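Local coordinates for protein ORF99 (Acidianus Filamentous Virus 1, PDB 3DF6) that is of unknown function but withstands heat and acid, and may be related to the anti-CRISPR protein AcrID1, at residues C[28-33]-C[84-89]; C[55-60]-C[75-80]. The protein carries 2 engineered substitutions. All blocks are in the same frame, centred on the assembly; numbering follows the deposited sequence.

How the interactions relate
Both contacts pair antiparallel strands of one five-stranded sheet, and they share a seam: strands 69-80 and 84-96, joined in the chain, are neighbours, so Glu76 of interaction 2 bonds through its backbone to Leu88 and Ser89 of interaction 1. Each contact is partly buried. Interaction 1 brings strand 25-34, outermost within the chain but paired at Lys28 and Leu29 with the second subunit, against 84-96; its face toward the helices is largely aliphatic, with a threonine pair on the other side. Interaction 2 belongs to the hairpin 56-64/69-80 and uses aromatic, charged and hydroxyl groups on the face where Phe38 of helix 35-42 packs, while on the reverse isoleucines meet the aliphatic part of Glu76.

Interaction 1: C[28-33]-C[84-89]; sequences KLNTTL and KYTVLS
Strand residues 28-33 and 84-89 form an antiparallel beta pair at one side of the five-stranded sheet, Leu33 facing Tyr85 and Thr32 facing Thr86. Leu33 N donates to Tyr85 O at 2.7 Å, and Tyr85 N returns a bond to Leu33 O at 2.8 Å. Further on, Val87 N meets Thr31 O at 2.8 Å. The register then slips by one residue between Thr31 and Lys28, a beta bulge. On the other side of strand 84-96, Leu88 and Ser89 both face Glu76, a classic bulge. Leu29 N still reaches Leu88 O at 2.8 Å, but from well above the carbonyl plane.

On the face covered by helices 3-18 and 35-42, Val87 lies between two leucines: its CG1 is 4.0 Å from Leu29 CD1, the two side chains pointing the same way, and its CG2 is 4.0 Å from Leu33 CD1. Branched aliphatic groups suit this place, since Leu29 also packs on Phe6 and Leu33 on His7 and Leu41. Thr31, on the same face, turns its hydroxyl to His7. At the Lys28 end of the contact, Lys28 and Leu29 also pair with a strand of the second subunit, so the sheet continues across the interface.

The opposite face carries threonines, whose short branches offer a methyl and a hydroxyl together. Asn30 reaches toward it too, with CG anti to the backbone N (chi1 -172°), setting OD1 against the methyl of Thr86. Thr86 OG1 is held twice, by Gln80 NE2 and by Thr32 OG1 at 2.8 Å.

Interaction 2: C[55-60]-C[75-80]; sequences GIFIDE and VEYVRQ
Tyr77 places CG between its backbone N and carbonyl carbon (chi1 62°), and this torsion swings the phenol across to Asp59 and Phe57, which turn their own side chains beside their backbone N. The three lie on one face of a beta hairpin, strands 56-64 and 69-80 of the five-stranded sheet. Its bridges alternate without a break, although the strands are twisted, their directions 142° apart: Phe57 and Tyr77 exchange two hydrogen bonds as a hydrogen-bonded pair, Asp59 and Val75 do the same, and Ile58 with Glu76 is the non-hydrogen-bonded pair between them.

Tyr77 OH gives a short bond of 2.6 Å to Asp59 OD2, arriving above the carboxylate plane, which stands almost perpendicular to the ring. The carboxylate is well supplied, since OD1 bonds Ser50 OG and OD2 also has a weak bond from Tyr61 OH. Phe57 CB sits over the tyrosine face, 3.7 Å from the ring centroid, a CH-pi contact; the two rings run nearly parallel but are slid so far apart that they barely overlap. Phe38 meets Tyr77 edge-to-face, closing this aromatic group against helix 35-42.

Arg79, extended from CG to NE, crosses Phe57 and brings its CZ 4.1 Å from that ring's centroid, a cation-pi contact. The guanidinium, its plane 80° from the ring's, turns an edge to Phe57, with NE 3.4 Å from Phe57 CE2, and a face to Tyr77, whose CE1 lies over its centre. A long chain with a planar cation suits this exposed position beside two rings.

On the reverse face, Ile56 CG2 packs on Glu76 CG at 3.5 Å, using the aliphatic part of the glutamate. Past the last backbone pair, one water bridges the strands, donating to Gly55 O at 2.7 Å and accepting from Arg79 N at 2.8 Å.

Interaction 1: C[28-33]-C[84-89]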
ATOM      1  N   LYS C  28      -2.498   4.336   5.229  1.00 16.61           N
ATOM      2  CA  LYS C  28      -3.257   4.918   6.311  1.00 15.95           C
ATOM      3  C   LYS C  28      -4.654   4.324   6.228  1.00 15.19           C
ATOM      4  O   LYS C  28      -5.223   4.218   5.128  1.00 13.11           O
ATOM      5  CB  LYS C  28      -3.295   6.433   6.171  1.00 17.07           C
ATOM      6  CG  LYS C  28      -3.965   7.161   7.328  1.00 20.49           C
ATOM      7  CD  LYS C  28      -3.824   8.665   7.146  1.00 28.66           C
ATOM      8  CE  LYS C  28      -4.269   9.440   8.398  1.00 30.33           C
ATOM      9  NZ  LYS C  28      -5.718   9.241   8.624  1.00 34.15           N
ATOM     10  N   LEU C  29      -5.185   3.939   7.394  1.00 14.71           N
ATOM     11  CA  LEU C  29      -6.372   3.109   7.495  1.00 15.03           C
ATOM     12  C   LEU C  29      -7.085   3.237   8.835  1.00 15.01           C
ATOM     13  O   LEU C  29      -6.468   3.550   9.854  1.00 14.84           O
ATOM     14  CB  LEU C  29      -5.958   1.624   7.636  1.00 15.31           C
ATOM     15  CG  LEU C  29      -5.058   1.024   6.550  1.00 16.98           C
ATOM     16  CD1 LEU C  29      -4.321  -0.196   7.063  1.00 15.22           C
ATOM     17  CD2 LEU C  29      -5.922   0.716   5.290  1.00 14.65           C
ATOM     18  N   ASN C  30      -8.381   2.833   8.810  1.00 14.44           N
ATOM     19  CA  ASN C  30      -9.194   2.945  10.025  1.00 14.29           C
ATOM     20  C   ASN C  30     -10.154   1.791   9.948  1.00 13.91           C
ATOM     21  O   ASN C  30     -11.311   1.950   9.589  1.00 13.98           O
ATOM     22  CB  ASN C  30      -9.933   4.265  10.206  1.00 14.39           C
ATOM     23  CG  ASN C  30     -10.593   4.393  11.566  1.00 16.20           C
ATOM     24  OD1 ASN C  30     -10.518   3.500  12.416  1.00 16.80           O
ATOM     25  ND2 ASN C  30     -11.267   5.511  11.769  1.00 17.78           N
ATOM     26  N   THR C  31      -9.659   0.604  10.260  1.00 13.74           N
ATOM     27  CA  THR C  31     -10.479  -0.598  10.161  1.00 13.86           C
ATOM     28  C   THR C  31     -10.181  -1.485  11.369  1.00 13.76           C
ATOM     29  O   THR C  31      -9.063  -1.468  11.908  1.00 12.36           O
ATOM     30  CB  THR C  31     -10.241  -1.312   8.771  1.00 14.47           C
ATOM     31  OG1 THR C  31     -11.164  -2.397   8.599  1.00 14.07           O
ATOM     32  CG2 THR C  31      -8.790  -1.803   8.619  1.00 14.71           C
ATOM     33  N   THR C  32     -11.184  -2.235  11.817  1.00 13.46           N
ATOM     34  CA  THR C  32     -11.046  -3.010  13.037  1.00 13.92           C
ATOM     35  C   THR C  32     -10.964  -4.505  12.747  1.00 13.98           C
ATOM     36  O   THR C  32     -11.909  -5.105  12.218  1.00 13.78           O
ATOM     37  CB  THR C  32     -12.187  -2.698  14.045  1.00 14.15           C
ATOM     38  OG1 THR C  32     -12.128  -1.314  14.395  1.00 13.82           O
ATOM     39  CG2 THR C  32     -12.029  -3.536  15.326  1.00 14.03           C
ATOM     40  N   LEU C  33      -9.826  -5.081  13.116  1.00 14.33           N
ATOM     41  CA  LEU C  33      -9.518  -6.481  12.895  1.00 14.66           C
ATOM     42  C   LEU C  33      -9.781  -7.339  14.117  1.00 15.51           C
ATOM     43  O   LEU C  33      -9.394  -6.973  15.232  1.00 15.71           O
ATOM     44  CB  LEU C  33      -8.039  -6.654  12.552  1.00 14.83           C
ATOM     45  CG  LEU C  33      -7.555  -6.464  11.109  1.00 14.80           C
ATOM     46  CD1 LEU C  33      -7.840  -5.050  10.606  1.00 14.81           C
ATOM     47  CD2 LEU C  33      -6.069  -6.767  11.048  1.00 13.38           C
ATOM     48  N   LYS C  84     -10.122  -6.980  19.850  1.00 19.99           N
ATOM     49  CA  LYS C  84     -10.165  -6.397  18.497  1.00 18.92           C
ATOM     50  C   LYS C  84      -9.097  -5.320  18.403  1.00 18.23           C
ATOM     51  O   LYS C  84      -8.719  -4.734  19.413  1.00 17.81           O
ATOM     52  CB  LYS C  84     -11.528  -5.754  18.203  1.00 19.15           C
ATOM     53  CG  LYS C  84     -12.756  -6.632  18.452  1.00 20.08           C
ATOM     54  CD  LYS C  84     -13.045  -7.631  17.331  1.00 20.40           C
ATOM     55  CE  LYS C  84     -14.251  -8.506  17.735  1.00 21.96           C
ATOM     56  NZ  LYS C  84     -14.323  -9.799  16.975  1.00 23.47           N
ATOM     57  N   TYR C  85      -8.622  -5.051  17.183  1.00 17.14           N
ATOM     58  CA  TYR C  85      -7.504  -4.145  16.966  1.00 16.59           C
ATOM     59  C   TYR C  85      -7.919  -3.210  15.852  1.00 15.54           C
ATOM     60  O   TYR C  85      -8.137  -3.651  14.720  1.00 14.23           O
ATOM     61  CB  TYR C  85      -6.230  -4.949  16.594  1.00 17.86           C
ATOM     62  CG  TYR C  85      -5.862  -5.992  17.662  1.00 19.85           C
ATOM     63  CD1 TYR C  85      -4.829  -5.760  18.576  1.00 21.64           C
ATOM     64  CD2 TYR C  85      -6.583  -7.189  17.779  1.00 21.27           C
ATOM     65  CE1 TYR C  85      -4.509  -6.705  19.570  1.00 23.30           C
ATOM     66  CE2 TYR C  85      -6.285  -8.134  18.774  1.00 22.65           C
ATOM     67  CZ  TYR C  85      -5.251  -7.887  19.664  1.00 24.43           C
ATOM     68  OH  TYR C  85      -4.963  -8.828  20.651  1.00 26.55           O
ATOM     69  N   THR C  86      -8.107  -1.935  16.187  1.00 14.74           N
ATOM     70  CA  THR C  86      -8.359  -0.925  15.166  1.00 14.60           C
ATOM     71  C   THR C  86      -7.018  -0.456  14.568  1.00 14.47           C
ATOM     72  O   THR C  86      -6.261   0.283  15.200  1.00 14.82           O
ATOM     73  CB  THR C  86      -9.149   0.281  15.707  1.00 14.48           C
ATOM     74  OG1 THR C  86     -10.402  -0.164  16.227  1.00 14.01           O
ATOM     75  CG2 THR C  86      -9.411   1.299  14.606  1.00 14.81           C
ATOM     76  N   VAL C  87      -6.754  -0.880  13.339  1.00 13.75           N
ATOM     77  CA  VAL C  87      -5.512  -0.539  12.657  1.00 12.28           C
ATOM     78  C   VAL C  87      -5.638   0.841  12.003  1.00 12.82           C
ATOM     79  O   VAL C  87      -6.588   1.108  11.246  1.00 12.10           O
ATOM     80  CB  VAL C  87      -5.115  -1.634  11.640  1.00 12.60           C
ATOM     81  CG1 VAL C  87      -3.847  -1.236  10.853  1.00 10.76           C
ATOM     82  CG2 VAL C  87      -4.895  -2.986  12.348  1.00 13.30           C
ATOM     83  N   LEU C  88      -4.657   1.700  12.282  1.00 12.25           N
ATOM     84  CA  LEU C  88      -4.646   3.075  11.789  1.00 12.07           C
ATOM     85  C   LEU C  88      -3.619   3.295  10.691  1.00 11.92           C
ATOM     86  O   LEU C  88      -3.780   4.184   9.849  1.00 11.54           O
ATOM     87  CB  LEU C  88      -4.400   4.059  12.935  1.00 12.25           C
ATOM     88  CG  LEU C  88      -5.465   3.957  14.042  1.00 12.66           C
ATOM     89  CD1 LEU C  88      -4.960   4.718  15.264  1.00 14.08           C
ATOM     90  CD2 LEU C  88      -6.780   4.523  13.547  1.00 14.00           C
ATOM     91  N   SER C  89      -2.568   2.486  10.721  1.00 12.59           N
ATOM     92  CA  SER C  89      -1.494   2.538   9.718  0.50 13.68           C
ATOM     93  C   SER C  89      -0.723   1.223   9.696  1.00 13.91           C
ATOM     94  O   SER C  89      -0.645   0.525  10.729  1.00 13.53           O
ATOM     95  CB  SER C  89      -0.532   3.696  10.014  0.50 13.78           C
ATOM     96  OG  SER C  89       0.408   3.853   8.959  0.50 17.71           O
TER

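Interaction 2: C[55-60]-C[75-80]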
ATOM      1  N   GLY C  55      -2.570   5.972  24.215  1.00 11.71           N
ATOM      2  CA  GLY C  55      -3.610   4.985  23.918  1.00 11.32           C
ATOM      3  C   GLY C  55      -3.438   4.281  22.582  1.00 11.84           C
ATOM      4  O   GLY C  55      -4.286   3.477  22.194  1.00 11.63           O
ATOM      5  N   ILE C  56      -2.342   4.566  21.882  1.00 11.82           N
ATOM      6  CA  ILE C  56      -2.087   3.958  20.586  1.00 12.69           C
ATOM      7  C   ILE C  56      -0.795   3.146  20.647  1.00 13.23           C
ATOM      8  O   ILE C  56       0.234   3.627  21.150  1.00 13.00           O
ATOM      9  CB  ILE C  56      -1.990   5.019  19.445  1.00 12.70           C
ATOM     10  CG1 ILE C  56      -3.242   5.907  19.410  1.00 13.99           C
ATOM     11  CG2 ILE C  56      -1.769   4.326  18.078  1.00 13.70           C
ATOM     12  CD1 ILE C  56      -3.221   7.076  18.382  1.00 13.87           C
ATOM     13  N   PHE C  57      -0.851   1.918  20.140  1.00 13.52           N
ATOM     14  CA  PHE C  57       0.357   1.112  19.945  1.00 14.01           C
ATOM     15  C   PHE C  57       0.982   1.158  18.557  1.00 14.60           C
ATOM     16  O   PHE C  57       0.298   0.967  17.524  1.00 15.41           O
ATOM     17  CB  PHE C  57       0.088  -0.355  20.226  1.00 13.92           C
ATOM     18  CG  PHE C  57      -0.274  -0.624  21.629  1.00 14.38           C
ATOM     19  CD1 PHE C  57       0.686  -1.081  22.526  1.00 15.40           C
ATOM     20  CD2 PHE C  57      -1.564  -0.393  22.081  1.00 14.77           C
ATOM     21  CE1 PHE C  57       0.359  -1.326  23.837  1.00 14.27           C
ATOM     22  CE2 PHE C  57      -1.898  -0.641  23.419  1.00 13.87           C
ATOM     23  CZ  PHE C  57      -0.930  -1.100  24.290  1.00 14.83           C
ATOM     24  N   ILE C  58       2.303   1.356  18.535  1.00 14.17           N
ATOM     25  CA  ILE C  58       3.020   1.113  17.288  1.00 14.00           C
ATOM     26  C   ILE C  58       3.931  -0.069  17.567  1.00 14.76           C
ATOM     27  O   ILE C  58       4.827   0.015  18.427  1.00 13.54           O
ATOM     28  CB  ILE C  58       3.842   2.292  16.770  1.00 14.49           C
ATOM     29  CG1 ILE C  58       2.932   3.504  16.563  1.00 14.16           C
ATOM     30  CG2 ILE C  58       4.526   1.873  15.437  1.00 12.65           C
ATOM     31  CD1 ILE C  58       3.625   4.768  16.141  1.00 17.36           C
ATOM     32  N   ASP C  59       3.671  -1.172  16.871  1.00 14.09           N
ATOM     33  CA  ASP C  59       4.555  -2.322  16.937  1.00 15.53           C
ATOM     34  C   ASP C  59       5.449  -2.386  15.710  1.00 15.28           C
ATOM     35  O   ASP C  59       5.028  -2.073  14.601  1.00 16.07           O
ATOM     36  CB  ASP C  59       3.775  -3.626  17.039  1.00 15.15           C
ATOM     37  CG  ASP C  59       3.024  -3.773  18.351  1.00 17.30           C
ATOM     38  OD1 ASP C  59       3.044  -2.857  19.215  1.00 18.56           O
ATOM     39  OD2 ASP C  59       2.380  -4.823  18.499  1.00 18.21           O
ATOM     40  N   GLU C  60       6.678  -2.818  15.931  1.00 15.04           N
ATOM     41  CA  GLU C  60       7.644  -2.994  14.872  1.00 15.75           C
ATOM     42  C   GLU C  60       8.009  -4.473  14.835  1.00 14.91           C
ATOM     43  O   GLU C  60       8.517  -5.002  15.813  1.00 14.82           O
ATOM     44  CB  GLU C  60       8.871  -2.153  15.180  1.00 15.85           C
ATOM     45  CG  GLU C  60       9.986  -2.287  14.167  1.00 19.63           C
ATOM     46  CD  GLU C  60      11.228  -1.529  14.632  1.00 26.52           C
ATOM     47  OE1 GLU C  60      11.091  -0.602  15.467  1.00 26.77           O
ATOM     48  OE2 GLU C  60      12.333  -1.865  14.178  1.00 27.50           O
ATOM     49  N   VAL C  75       2.975  -1.563  12.573  1.00 15.31           N
ATOM     50  CA  VAL C  75       1.512  -1.572  12.639  1.00 15.04           C
ATOM     51  C   VAL C  75       1.085  -0.658  13.773  1.00 15.12           C
ATOM     52  O   VAL C  75       1.451  -0.869  14.925  1.00 14.55           O
ATOM     53  CB  VAL C  75       0.914  -3.004  12.866  1.00 15.52           C
ATOM     54  CG1 VAL C  75      -0.610  -2.961  12.842  1.00 14.75           C
ATOM     55  CG2 VAL C  75       1.421  -3.986  11.811  1.00 15.62           C
ATOM     56  N   GLU C  76       0.344   0.384  13.431  1.00 14.52           N
ATOM     57  CA  GLU C  76      -0.177   1.310  14.407  1.00 14.12           C
ATOM     58  C   GLU C  76      -1.635   0.945  14.700  1.00 13.73           C
ATOM     59  O   GLU C  76      -2.447   0.854  13.777  1.00 12.13           O
ATOM     60  CB  GLU C  76      -0.097   2.731  13.847  1.00 14.59           C
ATOM     61  CG  GLU C  76      -0.412   3.831  14.851  1.00 14.32           C
ATOM     62  CD  GLU C  76      -0.641   5.194  14.176  1.00 16.69           C
ATOM     63  OE1 GLU C  76      -0.615   5.252  12.939  1.00 18.31           O
ATOM     64  OE2 GLU C  76      -0.846   6.199  14.884  1.00 17.54           O
ATOM     65  N   TYR C  77      -1.971   0.739  15.974  1.00 13.30           N
ATOM     66  CA  TYR C  77      -3.313   0.268  16.320  1.00 13.72           C
ATOM     67  C   TYR C  77      -3.807   0.703  17.692  1.00 15.15           C
ATOM     68  O   TYR C  77      -3.011   1.087  18.571  1.00 14.77           O
ATOM     69  CB  TYR C  77      -3.412  -1.269  16.214  1.00 13.59           C
ATOM     70  CG  TYR C  77      -2.497  -2.045  17.153  1.00 12.72           C
ATOM     71  CD1 TYR C  77      -2.946  -2.491  18.402  1.00 12.34           C
ATOM     72  CD2 TYR C  77      -1.179  -2.324  16.785  1.00 13.78           C
ATOM     73  CE1 TYR C  77      -2.091  -3.209  19.258  1.00 13.57           C
ATOM     74  CE2 TYR C  77      -0.336  -3.029  17.610  1.00 13.87           C
ATOM     75  CZ  TYR C  77      -0.790  -3.475  18.839  1.00 14.68           C
ATOM     76  OH  TYR C  77       0.077  -4.173  19.633  1.00 13.35           O
ATOM     77  N   VAL C  78      -5.129   0.605  17.862  1.00 16.04           N
ATOM     78  CA  VAL C  78      -5.775   0.768  19.162  1.00 17.64           C
ATOM     79  C   VAL C  78      -6.390  -0.576  19.580  1.00 18.95           C
ATOM     80  O   VAL C  78      -7.090  -1.222  18.797  1.00 18.64           O
ATOM     81  CB  VAL C  78      -6.828   1.891  19.133  1.00 17.35           C
ATOM     82  CG1 VAL C  78      -7.516   2.046  20.504  1.00 18.11           C
ATOM     83  CG2 VAL C  78      -6.189   3.224  18.690  1.00 17.15           C
ATOM     84  N   ARG C  79      -6.104  -1.002  20.810  1.00 20.75           N
ATOM     85  CA  ARG C  79      -6.667  -2.243  21.347  1.00 22.47           C
ATOM     86  C   ARG C  79      -8.110  -2.039  21.822  1.00 23.41           C
ATOM     87  O   ARG C  79      -8.379  -1.214  22.697  1.00 23.35           O
ATOM     88  CB  ARG C  79      -5.814  -2.787  22.489  1.00 22.84           C
ATOM     89  CG  ARG C  79      -4.419  -3.224  22.094  1.00 24.20           C
ATOM     90  CD  ARG C  79      -3.781  -4.063  23.223  1.00 28.75           C
ATOM     91  NE  ARG C  79      -2.322  -3.965  23.170  1.00 31.98           N
ATOM     92  CZ  ARG C  79      -1.496  -4.885  22.666  1.00 34.02           C
ATOM     93  NH1 ARG C  79      -1.953  -6.038  22.179  1.00 36.20           N
ATOM     94  NH2 ARG C  79      -0.194  -4.649  22.663  1.00 33.28           N
ATOM     95  N   GLN C  80      -9.025  -2.805  21.236  1.00 24.31           N
ATOM     96  CA  GLN C  80     -10.449  -2.706  21.554  1.00 24.99           C
ATOM     97  C   GLN C  80     -10.907  -3.847  22.482  1.00 25.54           C
ATOM     98  O   GLN C  80     -10.152  -4.803  22.710  1.00 25.96           O
ATOM     99  CB  GLN C  80     -11.267  -2.653  20.255  1.00 25.10           C
ATOM    100  CG  GLN C  80     -10.809  -1.537  19.276  1.00 25.25           C
ATOM    101  CD  GLN C  80     -11.170  -0.126  19.750  1.00 26.68           C
ATOM    102  OE1 GLN C  80     -11.871   0.045  20.752  1.00 27.26           O
ATOM    103  NE2 GLN C  80     -10.711   0.885  19.013  1.00 25.85           N
TER
HETATM  104  O   HOH W   1      -4.927   0.888  22.502  1.00 22.85           O